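Local coordinates for glycerol-3-phosphate dehydrogenase [NAD(P)+] (Coxiella burnetii, PDB 3K96), which probably catalyses the NAD(P)H-dependent reduction of dihydroxyacetone phosphate to sn-glycerol 3-phosphate, the precursor for phospholipid synthesis, at residues S62-E67 / N75-N80; F110-V115 / I129-K134; P79-P84 / E167-L172; E306-T311 / R333-D338. All blocks are in the same frame, centred on the assembly; numbering follows the deposited sequence. Where two conformers were deposited one is given.

Contact 1 of 4, residues S62-E67 / N75-N80; sequences SDHVDE and NRYLPN
The loop 75-80 turns back beside the helix it has just left, the CA of Arg76 7.7 Å from that of His64 and the CA of Asn75 7.8 Å from that of Glu67. Arg76 carries the contact, its chain extended from CG to NE and laid across the side chains of the helix. Arg76 grips Glu67 side-on, NE donating to Glu67 OE1 on the syn side in a bent bond (134°) and NH2 donating to Glu67 OE2 at 2.7 Å. In the conformer given, the same NH2 also reaches Asp63 OD2 at 2.7 Å, meeting that carboxylate from above its plane. Two acids one helical turn apart then share one nitrogen, and the network would probably favour the charged forms; Arg76 NH1 has a further acid partner in Glu61. Water 1 links this copy of Asp63, through OD1, to Arg76 NH1, and water 2 links Glu67 OE1 to Arg76 N. Beneath the guanidinium lies His64, with CB over one face and the ring plane 17° off parallel. Tyr77 turns its ring edge toward the His64 face, centroids 5.4 Å apart. Asn74 holds His64 NE2, and Ser59 holds ND1. Leu78 packs on helix 39-49, while Ser39, a predicted NADPH-binding residue at the start of that helix, bonds to Tyr77 O; this ties helix 62-71 and the loop before strand 87-90 to the dinucleotide-binding end of the Rossmann fold.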
loop_
_atom_site.group_PDB
_atom_site.type_symbol
_atom_site.label_atom_id
_atom_site.label_comp_id
_atom_site.label_asym_id
_atom_site.label_seq_id
_atom_site.Cartn_x
_atom_site.Cartn_y
_atom_site.Cartn_z
ATOM N N SER A 62 -1.673 -12.904 35.404
ATOM C CA SER A 62 -1.619 -14.247 36.100
ATOM C C SER A 62 -2.816 -15.231 35.960
ATOM O O SER A 62 -2.625 -16.478 35.899
ATOM C CB SER A 62 -1.278 -14.043 37.579
ATOM O OG SER A 62 -0.022 -13.380 37.689
ATOM N N ASP A 63 -4.020 -14.673 35.952
ATOM C CA ASP A 63 -5.220 -15.457 35.755
ATOM C C ASP A 63 -5.201 -16.036 34.332
ATOM O O ASP A 63 -5.825 -17.053 34.052
ATOM C CB ASP A 63 -6.446 -14.568 35.972
ATOM C CG ASP A 63 -6.312 -13.199 35.289
ATOM O OD1 ASP A 63 -5.167 -12.768 35.006
ATOM O OD2 ASP A 63 -7.357 -12.545 35.051
ATOM N N HIS A 64 -4.454 -15.379 33.450
ATOM C CA HIS A 64 -4.325 -15.787 32.045
ATOM C C HIS A 64 -3.528 -17.089 31.901
ATOM O O HIS A 64 -3.940 -17.982 31.171
ATOM C CB HIS A 64 -3.711 -14.623 31.243
ATOM C CG HIS A 64 -3.650 -14.854 29.766
ATOM N ND1 HIS A 64 -2.651 -14.325 28.975
ATOM C CD2 HIS A 64 -4.434 -15.584 28.943
ATOM C CE1 HIS A 64 -2.839 -14.704 27.725
ATOM N NE2 HIS A 64 -3.916 -15.466 27.678
ATOM N N VAL A 65 -2.413 -17.212 32.625
ATOM C CA VAL A 65 -1.613 -18.441 32.567
ATOM C C VAL A 65 -2.415 -19.647 33.086
ATOM O O VAL A 65 -2.325 -20.747 32.530
ATOM C CB VAL A 65 -0.287 -18.309 33.331
ATOM C CG1 VAL A 65 0.445 -19.658 33.362
ATOM C CG2 VAL A 65 0.574 -17.208 32.683
ATOM N N ASP A 66 -3.203 -19.434 34.132
ATOM C CA ASP A 66 -4.076 -20.498 34.665
ATOM C C ASP A 66 -5.035 -21.003 33.571
ATOM O O ASP A 66 -5.213 -22.219 33.378
ATOM C CB ASP A 66 -4.858 -19.972 35.874
ATOM C CG ASP A 66 -3.975 -19.765 37.082
ATOM O OD1 ASP A 66 -3.013 -20.557 37.246
ATOM O OD2 ASP A 66 -4.241 -18.837 37.879
ATOM N N GLU A 67 -5.627 -20.055 32.845
ATOM C CA GLU A 67 -6.526 -20.371 31.743
ATOM C C GLU A 67 -5.827 -21.219 30.689
ATOM O O GLU A 67 -6.354 -22.242 30.276
ATOM C CB GLU A 67 -7.053 -19.087 31.106
ATOM C CG GLU A 67 -7.952 -18.288 32.021
ATOM C CD GLU A 67 -8.279 -16.913 31.468
ATOM O OE1 GLU A 67 -8.044 -16.671 30.258
ATOM O OE2 GLU A 67 -8.767 -16.070 32.252
ATOM N N ASN A 75 -7.459 -18.753 24.896
ATOM C CA ASN A 75 -8.787 -18.262 24.598
ATOM C C ASN A 75 -8.931 -16.760 24.642
ATOM O O ASN A 75 -9.688 -16.206 23.866
ATOM C CB ASN A 75 -9.846 -18.942 25.471
ATOM C CG ASN A 75 -10.308 -20.262 24.888
ATOM O OD1 ASN A 75 -10.365 -20.421 23.669
ATOM N ND2 ASN A 75 -10.652 -21.212 25.747
ATOM N N ARG A 76 -8.207 -16.081 25.511
ATOM C CA ARG A 76 -8.337 -14.635 25.539
ATOM C C ARG A 76 -7.892 -13.952 24.284
ATOM O O ARG A 76 -8.501 -12.972 23.901
ATOM C CB ARG A 76 -7.496 -13.996 26.630
ATOM C CG ARG A 76 -7.960 -14.246 27.996
ATOM C CD ARG A 76 -7.197 -13.400 28.981
ATOM N NE ARG A 76 -7.575 -13.801 30.321
ATOM C CZ ARG A 76 -7.135 -13.225 31.428
ATOM N NH1 ARG A 76 -6.286 -12.200 31.372
ATOM N NH2 ARG A 76 -7.553 -13.678 32.596
ATOM N N TYR A 77 -6.818 -14.439 23.659
ATOM C CA TYR A 77 -6.235 -13.724 22.521
ATOM C C TYR A 77 -6.067 -14.486 21.214
ATOM O O TYR A 77 -5.857 -13.865 20.195
ATOM C CB TYR A 77 -4.885 -13.084 22.942
ATOM C CG TYR A 77 -5.016 -12.107 24.095
ATOM C CD1 TYR A 77 -5.652 -10.894 23.923
ATOM C CD2 TYR A 77 -4.500 -12.396 25.348
ATOM C CE1 TYR A 77 -5.799 -10.005 24.975
ATOM C CE2 TYR A 77 -4.630 -11.507 26.407
ATOM C CZ TYR A 77 -5.283 -10.315 26.213
ATOM O OH TYR A 77 -5.430 -9.413 27.249
ATOM N N LEU A 78 -6.146 -15.805 21.223
ATOM C CA LEU A 78 -6.022 -16.565 19.984
ATOM C C LEU A 78 -6.816 -17.866 20.120
ATOM O O LEU A 78 -6.245 -18.967 20.088
ATOM C CB LEU A 78 -4.543 -16.856 19.661
ATOM C CG LEU A 78 -4.175 -17.238 18.217
ATOM C CD1 LEU A 78 -4.430 -16.049 17.299
ATOM C CD2 LEU A 78 -2.707 -17.682 18.087
ATOM N N PRO A 79 -8.146 -17.742 20.289
ATOM C CA PRO A 79 -8.981 -18.923 20.435
ATOM C C PRO A 79 -8.998 -19.737 19.160
ATOM O O PRO A 79 -8.733 -19.196 18.078
ATOM C CB PRO A 79 -10.378 -18.340 20.723
ATOM C CG PRO A 79 -10.362 -16.977 20.102
ATOM C CD PRO A 79 -8.934 -16.494 20.318
ATOM N N ASN A 80 -9.267 -21.030 19.316
ATOM C CA ASN A 80 -9.378 -22.001 18.228
ATOM C C ASN A 80 -8.057 -22.575 17.697
ATOM O O ASN A 80 -8.058 -23.269 16.685
ATOM C CB ASN A 80 -10.199 -21.430 17.069
ATOM C CG ASN A 80 -11.561 -20.950 17.508
ATOM O OD1 ASN A 80 -11.960 -19.836 17.181
ATOM N ND2 ASN A 80 -12.268 -21.769 18.285
HETATM O O HOH W 1 -6.025 -10.351 33.669
HETATM O O HOH W 2 -7.054 -17.671 27.731
#

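Contact 2 of 4, residues F110-V115 / I129-K134; sequences FAFHEV and IAWGTK
Phe112 is the residue of 110-115 that reaches across to 129-134, its CA lying 7.8 Å from that of Thr133. The Phe112 CG stands opposite the backbone N (chi1 -163°), which sends the ring out from the helix toward the sheet. Its CD1-CE1 edge does the touching: CD1 comes 3.6 Å from Thr133 OG1, and CE1 lies 3.9 Å from Trp131 CB. Helix 109-119 is the crossover of the beta-alpha-beta unit formed with parallel strands 102-105 and 128-131 of the Rossmann-type domain, and Phe112 lies in the layer between helix and sheet. Against Trp131 the pair is edge-to-face (T-shaped), with the Phe112 edge toward the five-membered ring, centroids 5.6 Å apart and planes at 76°. The Thr133 hydroxyl is hydrogen-bonded to Val107 O, so this buried polar atom is satisfied although it borders a phenyl edge. Further along the helix, Val115 packs on Val107, while Leu143 of helix 143-151 touches both Phe112 and Trp131.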
loop_
_atom_site.group_PDB
_atom_site.type_symbol
_atom_site.label_atom_id
_atom_site.label_comp_id
_atom_site.label_asym_id
_atom_site.label_seq_id
_atom_site.Cartn_x
_atom_site.Cartn_y
_atom_site.Cartn_z
ATOM N N PHE A 110 3.904 -0.010 25.324
ATOM C CA PHE A 110 3.742 0.655 26.600
ATOM C C PHE A 110 4.112 -0.235 27.778
ATOM O O PHE A 110 4.150 0.245 28.887
ATOM C CB PHE A 110 2.315 1.242 26.781
ATOM C CG PHE A 110 1.188 0.252 26.533
ATOM C CD1 PHE A 110 0.821 -0.682 27.506
ATOM C CD2 PHE A 110 0.465 0.287 25.341
ATOM C CE1 PHE A 110 -0.243 -1.575 27.283
ATOM C CE2 PHE A 110 -0.586 -0.587 25.115
ATOM C CZ PHE A 110 -0.933 -1.540 26.085
ATOM N N ALA A 111 4.355 -1.525 27.548
ATOM C CA ALA A 111 4.789 -2.419 28.633
ATOM C C ALA A 111 6.245 -2.890 28.471
ATOM O O ALA A 111 6.787 -3.585 29.335
ATOM C CB ALA A 111 3.868 -3.623 28.717
ATOM N N PHE A 112 6.892 -2.495 27.384
ATOM C CA PHE A 112 8.252 -2.953 27.095
ATOM C C PHE A 112 9.217 -2.570 28.205
ATOM O O PHE A 112 9.958 -3.433 28.727
ATOM C CB PHE A 112 8.705 -2.383 25.742
ATOM C CG PHE A 112 9.894 -3.083 25.149
ATOM C CD1 PHE A 112 9.721 -4.218 24.375
ATOM C CD2 PHE A 112 11.180 -2.593 25.347
ATOM C CE1 PHE A 112 10.794 -4.867 23.802
ATOM C CE2 PHE A 112 12.262 -3.238 24.787
ATOM C CZ PHE A 112 12.070 -4.382 24.003
ATOM N N HIS A 113 9.227 -1.291 28.565
ATOM C CA HIS A 113 10.095 -0.824 29.645
ATOM C C HIS A 113 9.953 -1.694 30.905
ATOM O O HIS A 113 10.944 -2.174 31.456
ATOM C CB HIS A 113 9.776 0.622 29.995
ATOM C CG HIS A 113 10.531 1.136 31.180
ATOM N ND1 HIS A 113 10.005 1.134 32.454
ATOM C CD2 HIS A 113 11.775 1.659 31.286
ATOM C CE1 HIS A 113 10.892 1.643 33.295
ATOM N NE2 HIS A 113 11.975 1.964 32.611
ATOM N N GLU A 114 8.713 -1.887 31.349
ATOM C CA GLU A 114 8.437 -2.680 32.545
ATOM C C GLU A 114 9.043 -4.081 32.485
ATOM O O GLU A 114 9.649 -4.553 33.453
ATOM C CB GLU A 114 6.926 -2.793 32.801
ATOM C CG GLU A 114 6.237 -1.533 33.382
ATOM C CD GLU A 114 6.017 -0.401 32.382
ATOM O OE1 GLU A 114 6.168 -0.598 31.147
ATOM O OE2 GLU A 114 5.660 0.698 32.851
ATOM N N VAL A 115 8.874 -4.741 31.346
ATOM C CA VAL A 115 9.374 -6.090 31.152
ATOM C C VAL A 115 10.915 -6.091 31.174
ATOM O O VAL A 115 11.525 -6.926 31.835
ATOM C CB VAL A 115 8.880 -6.712 29.840
ATOM C CG1 VAL A 115 9.456 -8.109 29.689
ATOM C CG2 VAL A 115 7.363 -6.752 29.830
ATOM N N ILE A 129 18.417 -11.297 23.029
ATOM C CA ILE A 129 17.079 -10.744 23.110
ATOM C C ILE A 129 16.527 -10.275 21.772
ATOM O O ILE A 129 17.094 -9.421 21.113
ATOM C CB ILE A 129 17.061 -9.563 24.121
ATOM C CG1 ILE A 129 17.371 -10.079 25.533
ATOM C CG2 ILE A 129 15.679 -8.844 24.161
ATOM C CD1 ILE A 129 17.611 -8.981 26.514
ATOM N N ALA A 130 15.407 -10.862 21.376
ATOM C CA ALA A 130 14.734 -10.467 20.143
ATOM C C ALA A 130 13.381 -9.951 20.556
ATOM O O ALA A 130 12.932 -10.259 21.647
ATOM C CB ALA A 130 14.600 -11.647 19.190
ATOM N N TRP A 131 12.751 -9.115 19.718
ATOM C CA TRP A 131 11.405 -8.636 20.012
ATOM C C TRP A 131 10.555 -8.488 18.738
ATOM O O TRP A 131 11.068 -8.275 17.627
ATOM C CB TRP A 131 11.401 -7.309 20.789
ATOM C CG TRP A 131 12.050 -6.192 20.038
ATOM C CD1 TRP A 131 11.447 -5.325 19.164
ATOM C CD2 TRP A 131 13.424 -5.841 20.069
ATOM N NE1 TRP A 131 12.378 -4.453 18.647
ATOM C CE2 TRP A 131 13.602 -4.754 19.190
ATOM C CE3 TRP A 131 14.534 -6.343 20.755
ATOM C CZ2 TRP A 131 14.839 -4.161 18.984
ATOM C CZ3 TRP A 131 15.768 -5.754 20.546
ATOM C CH2 TRP A 131 15.909 -4.674 19.665
ATOM N N GLY A 132 9.251 -8.648 18.946
ATOM C CA GLY A 132 8.231 -8.465 17.921
ATOM C C GLY A 132 7.418 -7.220 18.230
ATOM O O GLY A 132 6.538 -6.833 17.436
ATOM N N THR A 133 7.689 -6.610 19.393
ATOM C CA THR A 133 7.039 -5.353 19.800
ATOM C C THR A 133 7.315 -4.256 18.770
ATOM O O THR A 133 8.403 -4.188 18.219
ATOM C CB THR A 133 7.610 -4.871 21.152
ATOM O OG1 THR A 133 7.436 -5.897 22.140
ATOM C CG2 THR A 133 6.965 -3.560 21.617
ATOM N N LYS A 134 6.335 -3.391 18.534
ATOM C CA LYS A 134 6.469 -2.254 17.596
ATOM C C LYS A 134 6.041 -0.984 18.328
ATOM O O LYS A 134 5.010 -0.957 18.974
ATOM C CB LYS A 134 5.570 -2.451 16.362
ATOM C CG LYS A 134 5.845 -3.738 15.588
ATOM C CD LYS A 134 4.843 -3.949 14.447
ATOM C CE LYS A 134 5.070 -5.282 13.768
ATOM N NZ LYS A 134 4.075 -5.611 12.730
#

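Contact 3 of 4, residues P79-P84 / E167-L172; sequences PNYPFP and EVAANL
Tyr81 lays one face of its ring over the methyl group of Ala169, a CH-pi contact in which CB sits 3.6 Å from the ring centroid and only 6° off the ring normal. The methyl is therefore centred on the ring, nearly equidistant from its carbons. With CG opposite the carbonyl carbon (chi1 -67°), the ring projects from the loop 79-84 to the last turn of helix 165-169. The CD1-CE1 side of the ring extends over the backbone of that turn, where CE1 comes 3.4 Å from Ala169 O. This carbonyl also accepts a hydrogen bond from Arg50 NH2, and Arg50 itself touches Tyr81. At the outer end of the ring, Tyr81 OH rests 3.5 Å from Ala170 CB. No hydrogen bond crosses between the segments. The helix ends in a Schellman motif: Asn171 takes positive phi (67°), Leu172 N bonds to Glu167 O at 2.9 Å, and Asn171 N bonds to Val168 O at 2.8 Å. On the far side, the Glu167 carboxylate accepts hydrogen bonds from the backbone N of Ser233 and Asn234 of the second subunit. Helix 39-49 lies beside the joint, with Leu46 against Tyr81 and with Trp40 and Val47 against Val168, so the loop before strand 87-90 and the end of helix 165-169 meet alongside it.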
loop_
_atom_site.group_PDB
_atom_site.type_symbol
_atom_site.label_atom_id
_atom_site.label_comp_id
_atom_site.label_asym_id
_atom_site.label_seq_id
_atom_site.Cartn_x
_atom_site.Cartn_y
_atom_site.Cartn_z
ATOM N N PRO A 79 -8.146 -17.742 20.289
ATOM C CA PRO A 79 -8.981 -18.923 20.435
ATOM C C PRO A 79 -8.998 -19.737 19.160
ATOM O O PRO A 79 -8.733 -19.196 18.078
ATOM C CB PRO A 79 -10.378 -18.340 20.723
ATOM C CG PRO A 79 -10.362 -16.977 20.102
ATOM C CD PRO A 79 -8.934 -16.494 20.318
ATOM N N ASN A 80 -9.267 -21.030 19.316
ATOM C CA ASN A 80 -9.378 -22.001 18.228
ATOM C C ASN A 80 -8.057 -22.575 17.697
ATOM O O ASN A 80 -8.058 -23.269 16.685
ATOM C CB ASN A 80 -10.199 -21.430 17.069
ATOM C CG ASN A 80 -11.561 -20.950 17.508
ATOM O OD1 ASN A 80 -11.960 -19.836 17.181
ATOM N ND2 ASN A 80 -12.268 -21.769 18.285
ATOM N N TYR A 81 -6.945 -22.277 18.359
ATOM C CA TYR A 81 -5.641 -22.808 17.958
ATOM C C TYR A 81 -4.941 -23.460 19.157
ATOM O O TYR A 81 -4.116 -22.815 19.816
ATOM C CB TYR A 81 -4.775 -21.701 17.336
ATOM C CG TYR A 81 -5.355 -21.236 16.040
ATOM C CD1 TYR A 81 -5.197 -21.985 14.894
ATOM C CD2 TYR A 81 -6.110 -20.069 15.966
ATOM C CE1 TYR A 81 -5.753 -21.586 13.702
ATOM C CE2 TYR A 81 -6.672 -19.673 14.781
ATOM C CZ TYR A 81 -6.486 -20.441 13.652
ATOM O OH TYR A 81 -7.036 -20.051 12.462
ATOM N N PRO A 82 -5.278 -24.734 19.444
ATOM C CA PRO A 82 -4.692 -25.480 20.570
ATOM C C PRO A 82 -3.178 -25.572 20.509
ATOM O O PRO A 82 -2.586 -25.642 19.422
ATOM C CB PRO A 82 -5.280 -26.893 20.430
ATOM C CG PRO A 82 -6.447 -26.763 19.490
ATOM C CD PRO A 82 -6.131 -25.595 18.599
ATOM N N PHE A 83 -2.566 -25.571 21.682
ATOM C CA PHE A 83 -1.136 -25.669 21.779
ATOM C C PHE A 83 -0.621 -27.077 21.472
ATOM O O PHE A 83 -1.223 -28.043 21.862
ATOM C CB PHE A 83 -0.646 -25.348 23.200
ATOM C CG PHE A 83 -0.938 -23.952 23.675
ATOM C CD1 PHE A 83 -1.298 -22.948 22.804
ATOM C CD2 PHE A 83 -0.685 -23.620 24.994
ATOM C CE1 PHE A 83 -1.518 -21.661 23.261
ATOM C CE2 PHE A 83 -0.873 -22.336 25.456
ATOM C CZ PHE A 83 -1.293 -21.349 24.586
ATOM N N PRO A 84 0.506 -27.180 20.761
ATOM C CA PRO A 84 1.141 -28.479 20.607
ATOM C C PRO A 84 1.772 -28.841 21.965
ATOM O O PRO A 84 1.889 -27.983 22.841
ATOM C CB PRO A 84 2.235 -28.231 19.567
ATOM C CG PRO A 84 1.872 -26.963 18.906
ATOM C CD PRO A 84 1.078 -26.165 19.869
ATOM N N GLU A 167 -3.946 -14.982 10.842
ATOM C CA GLU A 167 -3.554 -15.618 9.564
ATOM C C GLU A 167 -2.295 -16.486 9.711
ATOM O O GLU A 167 -2.151 -17.523 9.040
ATOM C CB GLU A 167 -3.374 -14.575 8.445
ATOM C CG GLU A 167 -4.694 -13.823 8.089
ATOM C CD GLU A 167 -4.580 -12.936 6.828
ATOM O OE1 GLU A 167 -3.443 -12.576 6.455
ATOM O OE2 GLU A 167 -5.643 -12.612 6.210
ATOM N N VAL A 168 -1.392 -16.055 10.585
ATOM C CA VAL A 168 -0.189 -16.833 10.867
ATOM C C VAL A 168 -0.633 -18.129 11.562
ATOM O O VAL A 168 -0.220 -19.203 11.159
ATOM C CB VAL A 168 0.830 -16.052 11.710
ATOM C CG1 VAL A 168 1.968 -17.001 12.245
ATOM C CG2 VAL A 168 1.377 -14.887 10.895
ATOM N N ALA A 169 -1.518 -18.030 12.551
ATOM C CA ALA A 169 -2.007 -19.234 13.256
ATOM C C ALA A 169 -2.670 -20.199 12.284
ATOM O O ALA A 169 -2.556 -21.422 12.435
ATOM C CB ALA A 169 -2.981 -18.868 14.397
ATOM N N ALA A 170 -3.349 -19.643 11.268
ATOM C CA ALA A 170 -4.021 -20.442 10.259
ATOM C C ALA A 170 -3.057 -20.966 9.223
ATOM O O ALA A 170 -3.455 -21.672 8.318
ATOM C CB ALA A 170 -5.168 -19.622 9.577
ATOM N N ASN A 171 -1.791 -20.608 9.346
ATOM C CA ASN A 171 -0.763 -21.068 8.426
ATOM C C ASN A 171 -0.917 -20.532 6.993
ATOM O O ASN A 171 -0.541 -21.201 6.043
ATOM C CB ASN A 171 -0.673 -22.596 8.411
ATOM C CG ASN A 171 0.608 -23.104 7.785
ATOM O OD1 ASN A 171 1.680 -22.551 8.007
ATOM N ND2 ASN A 171 0.505 -24.179 7.023
ATOM N N LEU A 172 -1.472 -19.331 6.866
ATOM C CA LEU A 172 -1.562 -18.648 5.573
ATOM C C LEU A 172 -0.195 -17.988 5.271
ATOM O O LEU A 172 0.509 -17.589 6.198
ATOM C CB LEU A 172 -2.678 -17.610 5.607
ATOM C CG LEU A 172 -4.071 -18.224 5.704
ATOM C CD1 LEU A 172 -5.153 -17.169 5.949
ATOM C CD2 LEU A 172 -4.411 -19.085 4.448
#

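Contact 4 of 4, residues E306-T311 / R333-D338; sequences EGLYNT and RILHED
Two helices of the all-helical C-terminal domain meet here: the first turn of helix 307-320, which follows Glu306, a predicted NADPH-binding residue, and the last turn of helix 326-336. Leu335 carries most of the contact from its side, and its CA is 7.9 Å from that of Leu308. Its CG stands opposite the carbonyl carbon (chi1 -63°), and from there the two methyls fork toward helix 307-320. CD1 does most of the touching, lying 3.9 Å from Leu308 CG and 4.0 Å from Leu308 CB; CD2 reaches the same CG at 4.2 Å. Thr311, one turn on from Leu308, adds a looser contact, its CB 4.3 Å from Leu335 CD1. The Thr311 hydroxyl is turned back into its own helix, where OG1 donates to Gly307 O at 2.7 Å. That carbonyl also receives the backbone N of Thr311 at 2.9 Å, the two donors coming from opposite faces of its plane. Phe284 of helix 280-290 touches both leucines, while Asn281 of the same helix, a predicted substrate-binding residue, bonds through OD1 to Gly307 N. Across the two segments the join is wholly apolar and without hydrogen bonds: the Thr311 hydroxyl donates within its own helix, so the attraction there rests on dispersion and the burial of hydrocarbon.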
loop_
_atom_site.group_PDB
_atom_site.type_symbol
_atom_site.label_atom_id
_atom_site.label_comp_id
_atom_site.label_asym_id
_atom_site.label_seq_id
_atom_site.Cartn_x
_atom_site.Cartn_y
_atom_site.Cartn_z
ATOM N N GLU A 306 -2.432 0.289 20.921
ATOM C CA GLU A 306 -1.140 0.948 21.037
ATOM C C GLU A 306 -1.005 2.237 20.293
ATOM O O GLU A 306 -0.121 3.011 20.598
ATOM C CB GLU A 306 -0.047 0.029 20.529
ATOM C CG GLU A 306 0.478 -0.940 21.510
ATOM C CD GLU A 306 1.356 -1.940 20.810
ATOM O OE1 GLU A 306 0.787 -2.688 19.990
ATOM O OE2 GLU A 306 2.584 -1.976 21.064
ATOM N N GLY A 307 -1.883 2.483 19.330
ATOM C CA GLY A 307 -1.763 3.665 18.485
ATOM C C GLY A 307 -1.702 5.003 19.179
ATOM O O GLY A 307 -0.963 5.889 18.740
ATOM N N LEU A 308 -2.496 5.187 20.226
ATOM C CA LEU A 308 -2.481 6.478 20.947
ATOM C C LEU A 308 -1.114 6.656 21.636
ATOM O O LEU A 308 -0.493 7.702 21.538
ATOM C CB LEU A 308 -3.615 6.605 21.971
ATOM C CG LEU A 308 -5.048 6.649 21.449
ATOM C CD1 LEU A 308 -5.446 5.283 20.937
ATOM C CD2 LEU A 308 -5.982 7.062 22.562
ATOM N N TYR A 309 -0.665 5.615 22.323
ATOM C CA TYR A 309 0.646 5.627 22.960
ATOM C C TYR A 309 1.725 5.854 21.908
ATOM O O TYR A 309 2.597 6.695 22.106
ATOM C CB TYR A 309 0.874 4.308 23.692
ATOM C CG TYR A 309 2.108 4.260 24.538
ATOM C CD1 TYR A 309 2.136 4.858 25.799
ATOM C CD2 TYR A 309 3.222 3.548 24.122
ATOM C CE1 TYR A 309 3.283 4.783 26.604
ATOM C CE2 TYR A 309 4.362 3.463 24.912
ATOM C CZ TYR A 309 4.393 4.081 26.144
ATOM O OH TYR A 309 5.533 3.980 26.916
ATOM N N ASN A 310 1.679 5.121 20.797
ATOM C CA ASN A 310 2.657 5.327 19.733
ATOM C C ASN A 310 2.665 6.796 19.282
ATOM O O ASN A 310 3.719 7.359 19.055
ATOM C CB ASN A 310 2.362 4.518 18.456
ATOM C CG ASN A 310 2.483 3.001 18.613
ATOM O OD1 ASN A 310 1.976 2.273 17.748
ATOM N ND2 ASN A 310 3.137 2.517 19.671
ATOM N N THR A 311 1.476 7.382 19.091
ATOM C CA THR A 311 1.361 8.755 18.612
ATOM C C THR A 311 2.058 9.692 19.584
ATOM O O THR A 311 2.864 10.547 19.194
ATOM C CB THR A 311 -0.125 9.210 18.455
ATOM O OG1 THR A 311 -0.810 8.353 17.548
ATOM C CG2 THR A 311 -0.224 10.637 17.921
ATOM N N ARG A 333 -3.155 16.158 17.607
ATOM C CA ARG A 333 -4.083 17.270 17.823
ATOM C C ARG A 333 -5.509 16.753 18.004
ATOM O O ARG A 333 -6.266 17.254 18.832
ATOM C CB ARG A 333 -4.049 18.259 16.645
ATOM C CG ARG A 333 -2.715 18.949 16.378
ATOM C CD ARG A 333 -2.810 19.864 15.123
ATOM N NE ARG A 333 -3.666 21.016 15.368
ATOM C CZ ARG A 333 -4.207 21.796 14.429
ATOM N NH1 ARG A 333 -4.052 21.550 13.117
ATOM N NH2 ARG A 333 -4.957 22.803 14.822
ATOM N N ILE A 334 -5.871 15.738 17.231
ATOM C CA ILE A 334 -7.192 15.158 17.322
ATOM C C ILE A 334 -7.391 14.555 18.707
ATOM O O ILE A 334 -8.447 14.696 19.322
ATOM C CB ILE A 334 -7.391 14.108 16.214
ATOM C CG1 ILE A 334 -7.529 14.821 14.869
ATOM C CG2 ILE A 334 -8.633 13.270 16.464
ATOM C CD1 ILE A 334 -7.541 13.901 13.669
ATOM N N LEU A 335 -6.353 13.906 19.219
ATOM C CA LEU A 335 -6.437 13.249 20.523
ATOM C C LEU A 335 -6.364 14.187 21.717
ATOM O O LEU A 335 -7.084 14.008 22.704
ATOM C CB LEU A 335 -5.268 12.247 20.679
ATOM C CG LEU A 335 -5.164 11.046 19.741
ATOM C CD1 LEU A 335 -3.947 10.164 20.084
ATOM C CD2 LEU A 335 -6.424 10.220 19.810
ATOM N N HIS A 336 -5.492 15.185 21.637
ATOM C CA HIS A 336 -5.238 16.043 22.788
ATOM C C HIS A 336 -5.662 17.505 22.674
ATOM O O HIS A 336 -5.680 18.197 23.675
ATOM C CB HIS A 336 -3.739 15.978 23.136
ATOM C CG HIS A 336 -3.221 14.583 23.317
ATOM N ND1 HIS A 336 -3.530 13.815 24.416
ATOM C CD2 HIS A 336 -2.403 13.823 22.545
ATOM C CE1 HIS A 336 -2.939 12.633 24.309
ATOM N NE2 HIS A 336 -2.254 12.611 23.178
ATOM N N GLU A 337 -6.039 17.977 21.490
ATOM C CA GLU A 337 -6.417 19.397 21.341
ATOM C C GLU A 337 -7.832 19.571 20.820
ATOM O O GLU A 337 -8.197 20.637 20.337
ATOM C CB GLU A 337 -5.428 20.113 20.435
ATOM C CG GLU A 337 -4.000 20.035 20.962
ATOM C CD GLU A 337 -3.013 20.777 20.097
ATOM O OE1 GLU A 337 -3.427 21.554 19.195
ATOM O OE2 GLU A 337 -1.813 20.574 20.320
ATOM N N ASP A 338 -8.606 18.498 20.901
ATOM C CA ASP A 338 -10.007 18.489 20.500
ATOM C C ASP A 338 -10.223 18.872 19.023
ATOM O O ASP A 338 -11.300 19.320 18.664
ATOM C CB ASP A 338 -10.789 19.441 21.414
ATOM C CG ASP A 338 -12.279 19.198 21.385
ATOM O OD1 ASP A 338 -12.701 18.018 21.330
ATOM O OD2 ASP A 338 -13.035 20.206 21.452
#

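Contacts 1, 2 and 3 belong to the N-terminal Rossmann-type part of the chain, and contact 4 to the helical C-terminal part. Contacts 1 and 3 share Pro79 and Asn80 and adjoin through Leu78 and Ala169, their centres about 14 Å apart, so the loop between helix 62-71 and strand 87-90 makes contact at two successive places. Contact 2 is nested in the sequence closed by contact 3, yet their centres are about 23 Å apart. Contact 4 comes last, its centre about 21 Å from that of contact 2, but the two touch where Phe110 meets Glu306 and Tyr309. That junction joins the domains beside Lys134 and Glu306, both predicted NADPH-binding residues.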